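Local coordinates for mitochondrial enolase superfamily member 1 (Homo sapiens, PDB 4A35), which catalyses the magnesium-dependent dehydration of L-fuconate to 2-keto-3-deoxy-L-fuconate, a step in the breakdown of L-fucose, at residues T97-G100 against Q101-W104; N310-I313 against F314-L318. All blocks are in the same frame, centred on the assembly; numbering follows the deposited sequence.

Contact 1 of 2, residues T97-G100 against Q101-W104; sequences TSDG and QLRW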
loop_
_atom_site.group_PDB
_atom_site.type_symbol
_atom_site.label_atom_id
_atom_site.label_comp_id
_atom_site.label_asym_id
_atom_site.label_seq_id
_atom_site.Cartn_x
_atom_site.Cartn_y
_atom_site.Cartn_z
ATOM N N THR A 97 11.779 -7.058 1.275
ATOM C CA THR A 97 10.378 -6.847 0.832
ATOM C C THR A 97 9.420 -8.003 1.214
ATOM O O THR A 97 8.193 -7.827 1.111
ATOM C CB THR A 97 10.351 -6.643 -0.713
ATOM O OG1 THR A 97 10.877 -7.824 -1.306
ATOM C CG2 THR A 97 11.069 -5.384 -1.181
ATOM N N SER A 98 9.975 -9.200 1.543
ATOM C CA SER A 98 9.171 -10.347 1.954
ATOM C C SER A 98 9.678 -10.886 3.292
ATOM O O SER A 98 9.720 -12.105 3.508
ATOM C CB SER A 98 9.150 -11.426 0.877
ATOM O OG SER A 98 8.022 -12.268 1.070
ATOM N N ASP A 99 10.039 -9.975 4.217
ATOM C CA ASP A 99 10.405 -10.378 5.595
ATOM C C ASP A 99 9.134 -11.072 6.193
ATOM O O ASP A 99 8.062 -10.507 6.075
ATOM C CB ASP A 99 10.816 -9.115 6.382
ATOM C CG ASP A 99 11.112 -9.364 7.856
ATOM O OD1 ASP A 99 10.183 -9.719 8.591
ATOM O OD2 ASP A 99 12.255 -9.125 8.277
ATOM N N GLY A 100 9.243 -12.302 6.718
ATOM C CA GLY A 100 8.097 -13.086 7.193
ATOM C C GLY A 100 7.160 -12.361 8.142
ATOM O O GLY A 100 5.968 -12.658 8.156
ATOM N N GLN A 101 7.672 -11.346 8.892
ATOM C CA GLN A 101 6.790 -10.549 9.751
ATOM C C GLN A 101 6.554 -9.139 9.176
ATOM O O GLN A 101 5.406 -8.710 9.123
ATOM C CB GLN A 101 7.344 -10.435 11.181
ATOM C CG GLN A 101 7.384 -11.798 11.885
ATOM C CD GLN A 101 7.753 -11.733 13.348
ATOM O OE1 GLN A 101 8.051 -10.685 13.908
ATOM N NE2 GLN A 101 7.713 -12.863 14.027
ATOM N N LEU A 102 7.642 -8.406 8.761
ATOM C CA LEU A 102 7.484 -7.026 8.291
ATOM C C LEU A 102 6.645 -6.931 7.029
ATOM O O LEU A 102 6.019 -5.906 6.815
ATOM C CB LEU A 102 8.857 -6.343 8.047
ATOM C CG LEU A 102 9.610 -5.908 9.280
ATOM C CD1 LEU A 102 11.065 -5.458 8.920
ATOM C CD2 LEU A 102 8.872 -4.780 10.027
ATOM N N ARG A 103 6.596 -7.978 6.199
ATOM C CA ARG A 103 5.819 -7.847 4.950
ATOM C C ARG A 103 4.296 -7.621 5.263
ATOM O O ARG A 103 3.580 -7.026 4.454
ATOM C CB ARG A 103 6.006 -9.104 4.046
ATOM C CG ARG A 103 5.264 -10.352 4.580
ATOM C CD ARG A 103 5.561 -11.622 3.752
ATOM N NE ARG A 103 5.474 -11.376 2.304
ATOM C CZ ARG A 103 4.334 -11.299 1.618
ATOM N NH1 ARG A 103 3.161 -11.436 2.241
ATOM N NH2 ARG A 103 4.355 -11.094 0.308
ATOM N N TRP A 104 3.845 -8.028 6.446
ATOM C CA TRP A 104 2.432 -7.858 6.821
ATOM C C TRP A 104 2.059 -6.367 6.847
ATOM O O TRP A 104 0.903 -6.032 6.583
ATOM C CB TRP A 104 2.175 -8.439 8.229
ATOM C CG TRP A 104 0.703 -8.544 8.573
ATOM C CD1 TRP A 104 -0.028 -7.666 9.325
ATOM C CD2 TRP A 104 -0.188 -9.583 8.186
ATOM N NE1 TRP A 104 -1.334 -8.085 9.399
ATOM C CE2 TRP A 104 -1.455 -9.281 8.746
ATOM C CE3 TRP A 104 -0.044 -10.759 7.414
ATOM C CZ2 TRP A 104 -2.591 -10.057 8.478
ATOM C CZ3 TRP A 104 -1.152 -11.568 7.211
ATOM C CH2 TRP A 104 -2.403 -11.236 7.775
HETATM O O HOH W 1 6.719 -9.527 -0.600
#
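Asp99 turns its carboxylate back onto the two residues that follow Gly100, and the Asx turn so formed starts the 3-10 segment 102-104, just after helix 89-97 of the N-terminal domain has ended. Atom OD1 of Asp99 accepts two backbone N-H bonds. Leu102 N reaches OD1 of Asp99 at 2.9 Å in an almost straight bond (172°), coming from above the carboxylate plane, whereas Gln101 N meets the same OD1 at 3.0 Å on its anti side, closer to that plane. Next to its own N-H, Leu102 packs CB 3.7 Å from Asp99 OD1. The first torsion swings the carboxylate to this side, with CG of Asp99 anti to the backbone N (chi1 175°). The other oxygen, OD2, is hydrogen-bonded to His76, so the carboxylate is held through both oxygens. The backbone joins in: Arg103 N donates to Asp99 O at 2.9 Å.

Arg103 doubles back toward Ser98. Its CG sits between its own N and carbonyl carbon, close to Asp99 O, and a bend at chi3 (-46°) brings NE to the Ser98 hydroxyl. That bond, from Arg103 NE to Ser98 OG, is 3.0 Å long and tilted from the guanidinium plane; OG also binds Arg154. Farther out, Arg103 NH1 bonds Gln254 and His30 of the second subunit, and Gln101 bonds Asp32 and Lys61 there, making the turn part of the dimer interface. One water completes the ring, donating to Thr97 O at 2.8 Å and accepting from Arg103 NH2 at 3.0 Å.

Contact 2 of 2, residues N310-I313 against F314-L318; sequences NRVI and FKQLL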
loop_
_atom_site.group_PDB
_atom_site.type_symbol
_atom_site.label_atom_id
_atom_site.label_comp_id
_atom_site.label_asym_id
_atom_site.label_seq_id
_atom_site.Cartn_x
_atom_site.Cartn_y
_atom_site.Cartn_z
ATOM N N ASN A 310 3.970 -0.701 -6.534
ATOM C CA ASN A 310 4.941 -1.761 -6.831
ATOM C C ASN A 310 4.740 -2.206 -8.274
ATOM O O ASN A 310 3.842 -1.698 -8.975
ATOM C CB ASN A 310 4.890 -2.928 -5.804
ATOM C CG ASN A 310 3.594 -3.719 -5.770
ATOM O OD1 ASN A 310 2.902 -3.849 -6.793
ATOM N ND2 ASN A 310 3.206 -4.180 -4.576
ATOM N N ARG A 311 5.553 -3.174 -8.699
ATOM C CA ARG A 311 5.584 -3.661 -10.086
ATOM C C ARG A 311 4.284 -4.419 -10.462
ATOM O O ARG A 311 4.016 -4.570 -11.655
ATOM C CB ARG A 311 6.793 -4.591 -10.281
ATOM C CG ARG A 311 6.754 -5.866 -9.399
ATOM C CD ARG A 311 8.065 -6.659 -9.430
ATOM N NE ARG A 311 7.969 -7.871 -8.606
ATOM C CZ ARG A 311 7.976 -7.892 -7.270
ATOM N NH1 ARG A 311 8.162 -6.773 -6.579
ATOM N NH2 ARG A 311 7.775 -9.023 -6.622
ATOM N N VAL A 312 3.529 -4.938 -9.459
ATOM C CA VAL A 312 2.278 -5.698 -9.742
ATOM C C VAL A 312 1.240 -4.727 -10.294
ATOM O O VAL A 312 0.501 -5.074 -11.200
ATOM C CB VAL A 312 1.779 -6.531 -8.515
ATOM C CG1 VAL A 312 0.507 -7.364 -8.816
ATOM C CG2 VAL A 312 2.898 -7.469 -8.051
ATOM N N ILE A 313 1.183 -3.500 -9.750
ATOM C CA ILE A 313 0.262 -2.474 -10.234
ATOM C C ILE A 313 0.706 -2.089 -11.639
ATOM O O ILE A 313 -0.148 -2.011 -12.507
ATOM C CB ILE A 313 0.182 -1.232 -9.275
ATOM C CG1 ILE A 313 -0.263 -1.661 -7.793
ATOM C CG2 ILE A 313 -0.833 -0.188 -9.860
ATOM C CD1 ILE A 313 -1.764 -2.271 -7.747
ATOM N N PHE A 314 2.005 -1.795 -11.851
ATOM C CA PHE A 314 2.452 -1.442 -13.214
ATOM C C PHE A 314 2.159 -2.573 -14.226
ATOM O O PHE A 314 1.773 -2.311 -15.364
ATOM C CB PHE A 314 3.927 -1.097 -13.230
ATOM C CG PHE A 314 4.165 0.348 -12.801
ATOM C CD1 PHE A 314 3.643 1.416 -13.550
ATOM C CD2 PHE A 314 4.926 0.634 -11.685
ATOM C CE1 PHE A 314 3.904 2.751 -13.175
ATOM C CE2 PHE A 314 5.210 1.964 -11.326
ATOM C CZ PHE A 314 4.691 3.010 -12.070
ATOM N N LYS A 315 2.369 -3.811 -13.828
ATOM C CA LYS A 315 2.093 -4.933 -14.722
ATOM C C LYS A 315 0.651 -4.896 -15.211
ATOM O O LYS A 315 0.405 -4.995 -16.405
ATOM C CB LYS A 315 2.397 -6.287 -14.046
ATOM C CG LYS A 315 1.906 -7.493 -14.893
ATOM C CD LYS A 315 2.090 -8.790 -14.145
ATOM C CE LYS A 315 1.001 -9.053 -13.076
ATOM N NZ LYS A 315 0.913 -10.523 -12.757
ATOM N N GLN A 316 -0.285 -4.683 -14.306
ATOM C CA GLN A 316 -1.722 -4.670 -14.670
ATOM C C GLN A 316 -2.072 -3.443 -15.478
ATOM O O GLN A 316 -2.876 -3.560 -16.400
ATOM C CB GLN A 316 -2.602 -4.770 -13.423
ATOM C CG GLN A 316 -2.413 -6.171 -12.725
ATOM C CD GLN A 316 -3.119 -6.064 -11.394
ATOM O OE1 GLN A 316 -4.294 -6.387 -11.314
ATOM N NE2 GLN A 316 -2.432 -5.507 -10.375
ATOM N N LEU A 317 -1.431 -2.277 -15.185
ATOM C CA LEU A 317 -1.648 -1.067 -16.019
ATOM C C LEU A 317 -1.258 -1.336 -17.488
ATOM O O LEU A 317 -1.960 -0.918 -18.412
ATOM C CB LEU A 317 -0.806 0.130 -15.487
ATOM C CG LEU A 317 -1.315 0.716 -14.141
ATOM C CD1 LEU A 317 -0.231 1.666 -13.535
ATOM C CD2 LEU A 317 -2.705 1.457 -14.336
ATOM N N LEU A 318 -0.166 -2.086 -17.687
ATOM C CA LEU A 318 0.318 -2.457 -19.029
ATOM C C LEU A 318 -0.643 -3.529 -19.621
ATOM O O LEU A 318 -1.019 -3.432 -20.778
ATOM C CB LEU A 318 1.761 -2.963 -18.948
ATOM C CG LEU A 318 2.808 -1.839 -18.623
ATOM C CD1 LEU A 318 4.139 -2.436 -18.232
ATOM C CD2 LEU A 318 2.945 -0.870 -19.814
#
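Gln316 leans back one helical turn beside Val312, the two side chains pointing the same way near the start of helix 311-319, in a beta-alpha-beta unit of the barrel domain. Upstream, Asn310 is the N-cap, its OD1 accepting from Val312 N at 2.9 Å and weakly from Ile313 N. Followed outward, Gln316 CB lies 3.8 Å from Val312 O and near Ile313 O. Gln316 CG, beside the backbone N and anti to the carbonyl carbon (chi1 -66°), draws in to 3.5 Å from Val312 O; the chain then runs extended, CD 3.8 Å from that oxygen. NE2 donates to Val312 O at 3.1 Å, well above the carbonyl plane although the oxygen lies in the plane of the amide, while Val312 CG1 flanks NE2. Gln316 N reaches Val312 O from the opposite face at 3.2 Å. At the tip, NE2 and OE1 also bond Asp283 O and Leu286 N of the second subunit. A leucine here would probably leave those two backbone groups without their mates and Val312 O with its helical bond alone. A flipped Gln316 amide would probably set OE1 against Val312 O and NE2 against the second subunit's Leu286 N.

From the N terminus, contact 1 comes first: it closes a turn at the start of the loop that leads from helix 89-97 to helix 110-131 in the N-terminal domain. Some two hundred residues later, contact 2 opens helix 311-319, between strands 301-304 and 325-326 of the barrel. The two are in series, neither nested nor crossing, with centres about 20 Å apart and nearest atoms about 6 Å apart, so they do not touch. Shared neighbours span the interval: Arg154 binds Ser98 through its side chain and Arg311 through its carbonyl, and Glu108 touches Thr97 while forming a salt bridge with Arg311. Both contacts also face the second subunit, tying N-terminal domain and barrel alike to it.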